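Long-range contacts in nicotinate phosphoribosyltransferase (Saccharomyces cerevisiae, PDB 1VLP), which catalyses the ATP-dependent first step of NAD biosynthesis from nicotinic acid, joining nicotinate to a phosphoribosyl group to give nicotinate ribonucleotide: residues S20-D25 against L75-E80; M31-F36 against S94-Y99; E245-V250 against K262-C267. One frame throughout, in Å; residues are numbered along the deposited sequence. Where two conformers were deposited one is given.

Interaction 1: S20-D25 against L75-E80; sequences SLLDTD and LRFTEE
Over one face of the F77 ring lies L21, with its CB 3.9 Å from the ring centroid and 24° off the normal, a CH-pi contact displaced toward the rim; at the ring edge, near the plane, L22 CD2 comes within 4.0 Å of F77 CE1. L21 is thus the centre of the contact. Its CD1 also lies over the ring beside F77 CD2 and CE2, while its CG meets L75 CB at 3.8 Å. L21 CG is anti to its carbonyl carbon (chi1 -70°), which sends CD1 over the ring and CD2 toward L75. L21 and L22 sit at the middle of a type I beta turn, S20 to D23, in the loop before helix 26-38. Inside it S20 OG accepts from L22 N at 2.9 Å, an ST turn, and the same hydroxyl is bonded to E81 of helix 79-88, the helix N-capped by T78. In the N-terminal domain this ties the beta turn to the first turn of that helix. One water joins the two backbones, accepting from L21 N at 2.8 Å and donating to R76 O at 2.6 Å. Replacing F77 by an alanine would remove the ring and is likely to leave a gap beside L21 CB and CD1 and take the edge contact from L22 CD2. Beyond the pair, F77 also packs on I82 and L85 of helix 79-88.

Interaction 2: M31-F36 against S94-Y99; sequences MHAAVF and SAYIKY
Between H32 ND1 and Y96 OH runs the shortest polar bond of the contact, 2.8 Å, and on the other nitrogen of the same imidazole H32 NE2 meets Y99 OH at 3.0 Å. Both bonds join a ring nitrogen to a phenol, and either partner could be the donor. H32 has its CG anti to the backbone N (chi1 -169°), which carries the imidazole out from helix 26-38 to the two tyrosines of helix 94-101. The bonds come from different directions: Y96 turns its edge toward one face of the imidazole, the planes at 87° in an offset edge-to-face pair, whereas Y99 OH lies near the imidazole plane, at its edge. The ring is therefore held at both nitrogens and against one face.

The remaining contacts are mostly apolar. A33 CB sits over the centre of the Y96 ring, 3.8 Å from its centroid, a CH-pi contact; A33 and Y96 are also the nearest CA pair. One turn on, F36 lies nearly parallel to Y99 in an offset stack, centroids 4.2 Å apart, and its CE2 reaches A95 O and Y96 CA. H32, F36, Y96 and Y99 together form an aromatic cluster between two helices of the N-terminal domain whose short segments cross at 104° with axes 9.7 Å apart. Y105 adds an edge-to-face ring against Y99, and I141 and L142 touch H32. The H32 side chain lies about 9 Å from that of Y27, a nicotinate-binding residue by similarity. A neutral imidazole carries a single N-H, so with both bonds formed one phenol would probably accept from it while the other donates to the bare nitrogen.

Interaction 3: E245-V250 against K262-C267; sequences EWVMGV and KNAMDC
With chi1 near -175°, the W246 side chain extends away from its own amide N, and the indole swings out toward the 262-267 helix, while V250 CG1, likewise anti to its backbone N, reaches N263 CB and A264 N. Helices 244-254 and 260-272 pack crosswise here, in the part of the enzyme related to TIM barrels, the short segments crossing at 117° with axes 9.1 Å apart. The middle of the contact is A264, whose small CB fits among W246, V247 and V250; V247 CG2 lies 3.8 Å from A264 CB. The small side chain lets the helices approach, with V247 and A264 as the nearest CA pair. V250 CG2 covers one face of the indole from within its own helix, and W268 meets the ring edge-to-face. W246 also packs on A34 and V35 of helix 26-38. The indole adds a polar link across the helices, in which the carbonyl oxygen of A264 lies in the ring plane, though the donor is tilted out of the plane of that carbonyl: W246 NE1 donates to A264 O at 3.1 Å, with a nearly straight N-H...O angle of 169°.

In the fold
Along the chain, interactions 1 and 2 interleave: 20-25 leads into helix 26-38, which carries 31-36, and 75-80 leads into helix 79-88, which is followed by helix 94-101 with 94-99. Their centres are about 14 Å apart, both in the N-terminal domain. Interaction 3 comes later, in the TIM-barrel-related part of the chain, its centre about 16 Å from that of interaction 2 and about 26 Å from that of interaction 1. Interactions 2 and 3 nevertheless touch, A34 CB packing on the indole at 3.7 Å from W246 CZ3. Helix 26-38 thus joins the two regions close to Y27, a nicotinate-binding residue by similarity.

Interaction 1: S20-D25 against L75-E80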
loop_
_atom_site.group_PDB
_atom_site.type_symbol
_atom_site.label_atom_id
_atom_site.label_comp_id
_atom_site.label_asym_id
_atom_site.label_seq_id
_atom_site.Cartn_x
_atom_site.Cartn_y
_atom_site.Cartn_z
ATOM N N SER A 20 1.521 14.367 -9.974
ATOM C CA SER A 20 0.088 14.379 -9.622
ATOM C C SER A 20 -0.113 13.815 -8.229
ATOM O O SER A 20 0.602 12.908 -7.809
ATOM C CB SER A 20 -0.709 13.560 -10.671
ATOM O OG SER A 20 -2.082 13.396 -10.285
ATOM N N LEU A 21 -1.094 14.352 -7.519
ATOM C CA LEU A 21 -1.521 13.729 -6.270
ATOM C C LEU A 21 -2.223 12.373 -6.490
ATOM O O LEU A 21 -2.424 11.616 -5.541
ATOM C CB LEU A 21 -2.392 14.701 -5.528
ATOM C CG LEU A 21 -1.599 15.924 -4.979
ATOM C CD1 LEU A 21 -2.487 17.009 -4.636
ATOM C CD2 LEU A 21 -0.788 15.540 -3.779
ATOM N N LEU A 22 -2.580 12.062 -7.740
ATOM C CA LEU A 22 -3.021 10.691 -8.122
ATOM C C LEU A 22 -1.908 9.655 -8.418
ATOM O O LEU A 22 -2.220 8.459 -8.668
ATOM C CB LEU A 22 -3.916 10.781 -9.367
ATOM C CG LEU A 22 -5.250 11.581 -9.314
ATOM C CD1 LEU A 22 -6.117 11.292 -10.520
ATOM C CD2 LEU A 22 -5.974 11.329 -8.056
ATOM N N ASP A 23 -0.630 10.082 -8.424
ATOM C CA ASP A 23 0.494 9.166 -8.552
ATOM C C ASP A 23 0.752 8.563 -7.168
ATOM O O ASP A 23 1.694 8.944 -6.429
ATOM C CB ASP A 23 1.732 9.847 -9.126
ATOM C CG ASP A 23 2.895 8.857 -9.324
ATOM O OD1 ASP A 23 2.673 7.599 -9.179
ATOM O OD2 ASP A 23 4.042 9.319 -9.605
ATOM N N THR A 24 -0.178 7.718 -6.757
ATOM C CA THR A 24 -0.184 7.131 -5.420
ATOM C C THR A 24 -1.118 5.917 -5.447
ATOM O O THR A 24 -1.858 5.708 -6.425
ATOM C CB THR A 24 -0.683 8.130 -4.309
ATOM O OG1 THR A 24 -0.347 7.612 -3.017
ATOM C CG2 THR A 24 -2.150 8.331 -4.348
ATOM N N ASP A 25 -1.119 5.169 -4.353
ATOM C CA ASP A 25 -2.030 4.031 -4.207
ATOM C C ASP A 25 -3.451 4.505 -3.824
ATOM O O ASP A 25 -3.573 5.390 -2.959
ATOM C CB ASP A 25 -1.513 3.047 -3.147
ATOM C CG ASP A 25 -0.143 2.399 -3.528
ATOM O OD1 ASP A 25 -0.049 1.764 -4.585
ATOM O OD2 ASP A 25 0.827 2.573 -2.783
ATOM N N LEU A 75 1.965 20.610 -5.813
ATOM C CA LEU A 75 0.915 19.823 -6.418
ATOM C C LEU A 75 -0.461 20.322 -6.006
ATOM O O LEU A 75 -0.678 20.684 -4.856
ATOM C CB LEU A 75 1.063 18.364 -6.005
ATOM C CG LEU A 75 2.302 17.605 -6.466
ATOM C CD1 LEU A 75 2.434 16.335 -5.781
ATOM C CD2 LEU A 75 2.253 17.426 -8.014
ATOM N N ARG A 76 -1.412 20.271 -6.933
ATOM C CA ARG A 76 -2.817 20.519 -6.612
ATOM C C ARG A 76 -3.655 19.458 -7.348
ATOM O O ARG A 76 -3.234 18.974 -8.385
ATOM C CB ARG A 76 -3.247 21.899 -7.063
ATOM C CG ARG A 76 -2.424 23.034 -6.464
ATOM C CD ARG A 76 -2.632 23.214 -4.949
ATOM N NE ARG A 76 -1.950 24.415 -4.453
ATOM C CZ ARG A 76 -0.677 24.469 -4.065
ATOM N NH1 ARG A 76 0.081 23.409 -4.067
ATOM N NH2 ARG A 76 -0.161 25.605 -3.635
ATOM N N PHE A 77 -4.827 19.103 -6.839
ATOM C CA PHE A 77 -5.717 18.238 -7.628
ATOM C C PHE A 77 -6.310 19.070 -8.770
ATOM O O PHE A 77 -6.963 20.087 -8.514
ATOM C CB PHE A 77 -6.880 17.669 -6.803
ATOM C CG PHE A 77 -6.492 16.607 -5.817
ATOM C CD1 PHE A 77 -6.324 15.276 -6.217
ATOM C CD2 PHE A 77 -6.310 16.920 -4.494
ATOM C CE1 PHE A 77 -5.988 14.302 -5.325
ATOM C CE2 PHE A 77 -5.943 15.956 -3.595
ATOM C CZ PHE A 77 -5.801 14.626 -4.011
ATOM N N THR A 78 -6.082 18.661 -10.017
ATOM C CA THR A 78 -6.682 19.368 -11.155
ATOM C C THR A 78 -8.181 19.062 -11.311
ATOM O O THR A 78 -8.717 18.089 -10.748
ATOM C CB THR A 78 -5.995 18.991 -12.506
ATOM O OG1 THR A 78 -6.376 17.656 -12.891
ATOM C CG2 THR A 78 -4.441 19.136 -12.409
ATOM N N GLU A 79 -8.844 19.844 -12.136
ATOM C CA GLU A 79 -10.254 19.617 -12.429
ATOM C C GLU A 79 -10.524 18.223 -12.945
ATOM O O GLU A 79 -11.471 17.537 -12.514
ATOM C CB GLU A 79 -10.701 20.659 -13.475
ATOM C CG GLU A 79 -12.128 20.901 -13.548
ATOM C CD GLU A 79 -12.372 22.158 -14.397
ATOM O OE1 GLU A 79 -12.439 22.022 -15.639
ATOM O OE2 GLU A 79 -12.410 23.277 -13.825
ATOM N N GLU A 80 -9.673 17.782 -13.871
ATOM C CA GLU A 80 -9.802 16.453 -14.510
ATOM C C GLU A 80 -9.544 15.350 -13.488
ATOM O O GLU A 80 -10.196 14.317 -13.498
ATOM C CB GLU A 80 -8.783 16.344 -15.652
ATOM C CG GLU A 80 -8.823 15.060 -16.492
ATOM C CD GLU A 80 -8.036 15.195 -17.809
ATOM O OE1 GLU A 80 -8.023 16.322 -18.380
ATOM O OE2 GLU A 80 -7.431 14.188 -18.267
HETATM O O HOH W 1 -2.326 16.535 -8.770
#

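Interaction 2: M31-F36 against S94-Y99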
loop_
_atom_site.group_PDB
_atom_site.type_symbol
_atom_site.label_atom_id
_atom_site.label_comp_id
_atom_site.label_asym_id
_atom_site.label_seq_id
_atom_site.Cartn_x
_atom_site.Cartn_y
_atom_site.Cartn_z
HETATM N N MSE A 31 -8.188 6.390 2.663
HETATM C CA MSE A 31 -7.778 6.757 4.002
HETATM C C MSE A 31 -7.854 8.239 4.279
HETATM O O MSE A 31 -8.327 8.654 5.305
HETATM C CB MSE A 31 -6.310 6.348 4.229
HETATM C CG MSE A 31 -6.053 4.905 4.522
HETATM SE SE MSE A 31 -6.771 4.512 6.323
HETATM C CE MSE A 31 -5.725 5.583 7.344
ATOM N N HIS A 32 -7.397 9.028 3.312
ATOM C CA HIS A 32 -7.446 10.486 3.440
ATOM C C HIS A 32 -8.900 10.949 3.696
ATOM O O HIS A 32 -9.190 11.763 4.556
ATOM C CB HIS A 32 -6.882 11.131 2.163
ATOM C CG HIS A 32 -6.658 12.607 2.292
ATOM N ND1 HIS A 32 -6.640 13.454 1.192
ATOM C CD2 HIS A 32 -6.433 13.393 3.382
ATOM C CE1 HIS A 32 -6.390 14.691 1.611
ATOM N NE2 HIS A 32 -6.300 14.687 2.934
ATOM N N ALA A 33 -9.820 10.427 2.885
ATOM C CA ALA A 33 -11.261 10.710 3.061
ATOM C C ALA A 33 -11.752 10.241 4.410
ATOM O O ALA A 33 -12.465 10.967 5.092
ATOM C CB ALA A 33 -12.063 10.086 1.971
ATOM N N ALA A 34 -11.313 9.053 4.826
ATOM C CA ALA A 34 -11.770 8.513 6.123
ATOM C C ALA A 34 -11.243 9.365 7.297
ATOM O O ALA A 34 -11.962 9.649 8.257
ATOM C CB ALA A 34 -11.342 7.033 6.267
ATOM N N VAL A 35 -9.974 9.796 7.207
ATOM C CA VAL A 35 -9.325 10.538 8.271
ATOM C C VAL A 35 -9.894 11.936 8.339
ATOM O O VAL A 35 -10.146 12.456 9.432
ATOM C CB VAL A 35 -7.824 10.550 8.031
ATOM C CG1 VAL A 35 -7.134 11.539 8.866
ATOM C CG2 VAL A 35 -7.273 9.115 8.266
ATOM N N PHE A 36 -10.071 12.537 7.167
ATOM C CA PHE A 36 -10.678 13.863 7.061
ATOM C C PHE A 36 -12.079 13.863 7.682
ATOM O O PHE A 36 -12.421 14.800 8.391
ATOM C CB PHE A 36 -10.750 14.328 5.586
ATOM C CG PHE A 36 -11.648 15.536 5.381
ATOM C CD1 PHE A 36 -11.244 16.781 5.796
ATOM C CD2 PHE A 36 -12.935 15.382 4.835
ATOM C CE1 PHE A 36 -12.072 17.901 5.614
ATOM C CE2 PHE A 36 -13.771 16.507 4.664
ATOM C CZ PHE A 36 -13.328 17.740 5.058
ATOM N N SER A 94 -18.998 13.840 -0.291
ATOM C CA SER A 94 -19.068 15.173 -0.850
ATOM C C SER A 94 -18.145 16.197 -0.211
ATOM O O SER A 94 -17.472 16.982 -0.912
ATOM C CB SER A 94 -20.530 15.669 -0.782
ATOM O OG SER A 94 -21.233 14.949 -1.764
ATOM N N ALA A 95 -18.104 16.177 1.116
ATOM C CA ALA A 95 -17.338 17.150 1.866
ATOM C C ALA A 95 -15.827 16.995 1.691
ATOM O O ALA A 95 -15.096 17.981 1.759
ATOM C CB ALA A 95 -17.711 17.087 3.325
ATOM N N TYR A 96 -15.402 15.761 1.470
ATOM C CA TYR A 96 -13.999 15.425 1.196
ATOM C C TYR A 96 -13.599 16.000 -0.158
ATOM O O TYR A 96 -12.613 16.720 -0.259
ATOM C CB TYR A 96 -13.732 13.922 1.298
ATOM C CG TYR A 96 -12.338 13.574 0.773
ATOM C CD1 TYR A 96 -11.198 13.815 1.543
ATOM C CD2 TYR A 96 -12.172 13.045 -0.502
ATOM C CE1 TYR A 96 -9.901 13.535 1.042
ATOM C CE2 TYR A 96 -10.906 12.740 -1.003
ATOM C CZ TYR A 96 -9.766 13.000 -0.226
ATOM O OH TYR A 96 -8.542 12.708 -0.723
ATOM N N ILE A 97 -14.426 15.749 -1.168
ATOM C CA ILE A 97 -14.194 16.283 -2.530
ATOM C C ILE A 97 -14.107 17.809 -2.531
ATOM O O ILE A 97 -13.234 18.360 -3.214
ATOM C CB ILE A 97 -15.285 15.772 -3.503
ATOM C CG1 ILE A 97 -15.189 14.242 -3.665
ATOM C CG2 ILE A 97 -15.224 16.485 -4.862
ATOM C CD1 ILE A 97 -13.911 13.672 -4.375
ATOM N N LYS A 98 -15.019 18.484 -1.812
ATOM C CA LYS A 98 -14.959 19.936 -1.641
ATOM C C LYS A 98 -13.647 20.414 -1.012
ATOM O O LYS A 98 -13.053 21.433 -1.448
ATOM C CB LYS A 98 -16.143 20.437 -0.804
ATOM C CG LYS A 98 -16.222 21.944 -0.662
ATOM C CD LYS A 98 -17.622 22.392 -0.220
ATOM N N TYR A 99 -13.209 19.668 0.003
ATOM C CA TYR A 99 -11.985 19.952 0.731
ATOM C C TYR A 99 -10.747 19.842 -0.150
ATOM O O TYR A 99 -9.928 20.765 -0.156
ATOM C CB TYR A 99 -11.920 19.068 1.998
ATOM C CG TYR A 99 -10.578 18.681 2.531
ATOM C CD1 TYR A 99 -9.817 19.552 3.300
ATOM C CD2 TYR A 99 -10.104 17.380 2.338
ATOM C CE1 TYR A 99 -8.589 19.150 3.806
ATOM C CE2 TYR A 99 -8.903 16.972 2.853
ATOM C CZ TYR A 99 -8.143 17.860 3.566
ATOM O OH TYR A 99 -6.947 17.425 4.089
#

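Interaction 3: E245-V250 against K262-C267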
loop_
_atom_site.group_PDB
_atom_site.type_symbol
_atom_site.label_atom_id
_atom_site.label_comp_id
_atom_site.label_asym_id
_atom_site.label_seq_id
_atom_site.Cartn_x
_atom_site.Cartn_y
_atom_site.Cartn_z
ATOM N N GLU A 245 -2.959 1.191 8.781
ATOM C CA GLU A 245 -2.845 2.442 9.531
ATOM C C GLU A 245 -4.201 2.920 10.059
ATOM O O GLU A 245 -4.283 3.536 11.119
ATOM C CB GLU A 245 -2.081 3.497 8.724
ATOM C CG GLU A 245 -2.722 4.081 7.593
ATOM C CD GLU A 245 -1.887 5.275 6.980
ATOM O OE1 GLU A 245 -1.652 6.252 7.730
ATOM O OE2 GLU A 245 -1.605 5.243 5.787
ATOM N N TRP A 246 -5.291 2.500 9.403
ATOM C CA TRP A 246 -6.636 2.789 9.875
ATOM C C TRP A 246 -6.909 2.212 11.223
ATOM O O TRP A 246 -7.158 2.971 12.158
ATOM C CB TRP A 246 -7.690 2.353 8.840
ATOM C CG TRP A 246 -9.067 2.727 9.227
ATOM C CD1 TRP A 246 -10.102 1.864 9.454
ATOM C CD2 TRP A 246 -9.605 4.048 9.407
ATOM N NE1 TRP A 246 -11.218 2.557 9.777
ATOM C CE2 TRP A 246 -10.962 3.892 9.758
ATOM C CE3 TRP A 246 -9.072 5.353 9.313
ATOM C CZ2 TRP A 246 -11.803 4.986 10.028
ATOM C CZ3 TRP A 246 -9.902 6.428 9.576
ATOM C CH2 TRP A 246 -11.237 6.246 9.923
ATOM N N VAL A 247 -6.898 0.887 11.392
ATOM C CA VAL A 247 -7.215 0.377 12.751
ATOM C C VAL A 247 -6.135 0.726 13.781
ATOM O O VAL A 247 -6.459 0.879 14.938
ATOM C CB VAL A 247 -7.618 -1.143 12.838
ATOM C CG1 VAL A 247 -6.470 -2.040 12.583
ATOM C CG2 VAL A 247 -8.273 -1.453 14.245
HETATM N N MSE A 248 -4.879 0.805 13.354
HETATM C CA MSE A 248 -3.740 1.249 14.245
HETATM C C MSE A 248 -4.049 2.619 14.786
HETATM O O MSE A 248 -3.965 2.830 15.996
HETATM C CB MSE A 248 -2.424 1.237 13.488
HETATM C CG MSE A 248 -1.922 -0.118 13.037
HETATM SE SE MSE A 248 -0.346 0.062 11.923
HETATM C CE MSE A 248 0.898 0.799 13.230
ATOM N N GLY A 249 -4.464 3.571 13.927
ATOM C CA GLY A 249 -4.819 4.908 14.409
ATOM C C GLY A 249 -6.034 4.923 15.311
ATOM O O GLY A 249 -6.048 5.541 16.361
ATOM N N VAL A 250 -7.101 4.211 14.914
ATOM C CA VAL A 250 -8.297 4.072 15.743
ATOM C C VAL A 250 -7.990 3.558 17.145
ATOM O O VAL A 250 -8.463 4.114 18.138
ATOM C CB VAL A 250 -9.424 3.194 15.045
ATOM C CG1 VAL A 250 -10.542 2.885 15.978
ATOM C CG2 VAL A 250 -9.939 3.922 13.784
ATOM N N LYS A 262 -13.754 -3.486 15.749
ATOM C CA LYS A 262 -15.168 -3.147 15.539
ATOM C C LYS A 262 -15.335 -1.649 15.319
ATOM O O LYS A 262 -16.051 -1.221 14.427
ATOM C CB LYS A 262 -15.986 -3.617 16.738
ATOM C CG LYS A 262 -17.479 -3.293 16.610
ATOM C CD LYS A 262 -18.366 -4.240 17.391
ATOM C CE LYS A 262 -19.850 -3.991 17.062
ATOM N NZ LYS A 262 -20.170 -2.508 17.121
ATOM N N ASN A 263 -14.645 -0.827 16.114
ATOM C CA ASN A 263 -14.765 0.623 15.969
ATOM C C ASN A 263 -14.273 1.080 14.614
ATOM O O ASN A 263 -14.897 1.940 13.983
ATOM C CB ASN A 263 -14.010 1.350 17.064
ATOM C CG ASN A 263 -14.733 1.291 18.394
ATOM O OD1 ASN A 263 -15.939 1.095 18.437
ATOM N ND2 ASN A 263 -13.991 1.459 19.490
ATOM N N ALA A 264 -13.172 0.483 14.144
ATOM C CA ALA A 264 -12.631 0.805 12.849
ATOM C C ALA A 264 -13.601 0.411 11.734
ATOM O O ALA A 264 -13.740 1.174 10.796
ATOM C CB ALA A 264 -11.264 0.145 12.597
HETATM N N MSE A 265 -14.221 -0.769 11.799
HETATM C CA MSE A 265 -15.179 -1.151 10.751
HETATM C C MSE A 265 -16.380 -0.207 10.759
HETATM O O MSE A 265 -16.837 0.260 9.708
HETATM C CB MSE A 265 -15.690 -2.573 10.928
HETATM C CG MSE A 265 -14.631 -3.611 10.806
HETATM SE SE MSE A 265 -15.496 -5.398 10.831
HETATM C CE MSE A 265 -16.135 -5.538 12.553
ATOM N N ASP A 266 -16.901 0.074 11.948
ATOM C CA ASP A 266 -18.026 0.978 12.037
ATOM C C ASP A 266 -17.721 2.282 11.372
ATOM O O ASP A 266 -18.553 2.824 10.614
ATOM C CB ASP A 266 -18.378 1.244 13.486
ATOM C CG ASP A 266 -19.210 0.157 14.090
ATOM O OD1 ASP A 266 -19.994 -0.463 13.375
ATOM O OD2 ASP A 266 -19.125 -0.025 15.311
ATOM N N CYS A 267 -16.577 2.855 11.693
ATOM C CA CYS A 267 -16.257 4.116 11.162
ATOM C C CYS A 267 -16.108 4.061 9.650
ATOM O O CYS A 267 -16.532 4.960 8.930
ATOM C CB CYS A 267 -14.944 4.627 11.734
ATOM S SG CYS A 267 -15.061 5.400 13.300
#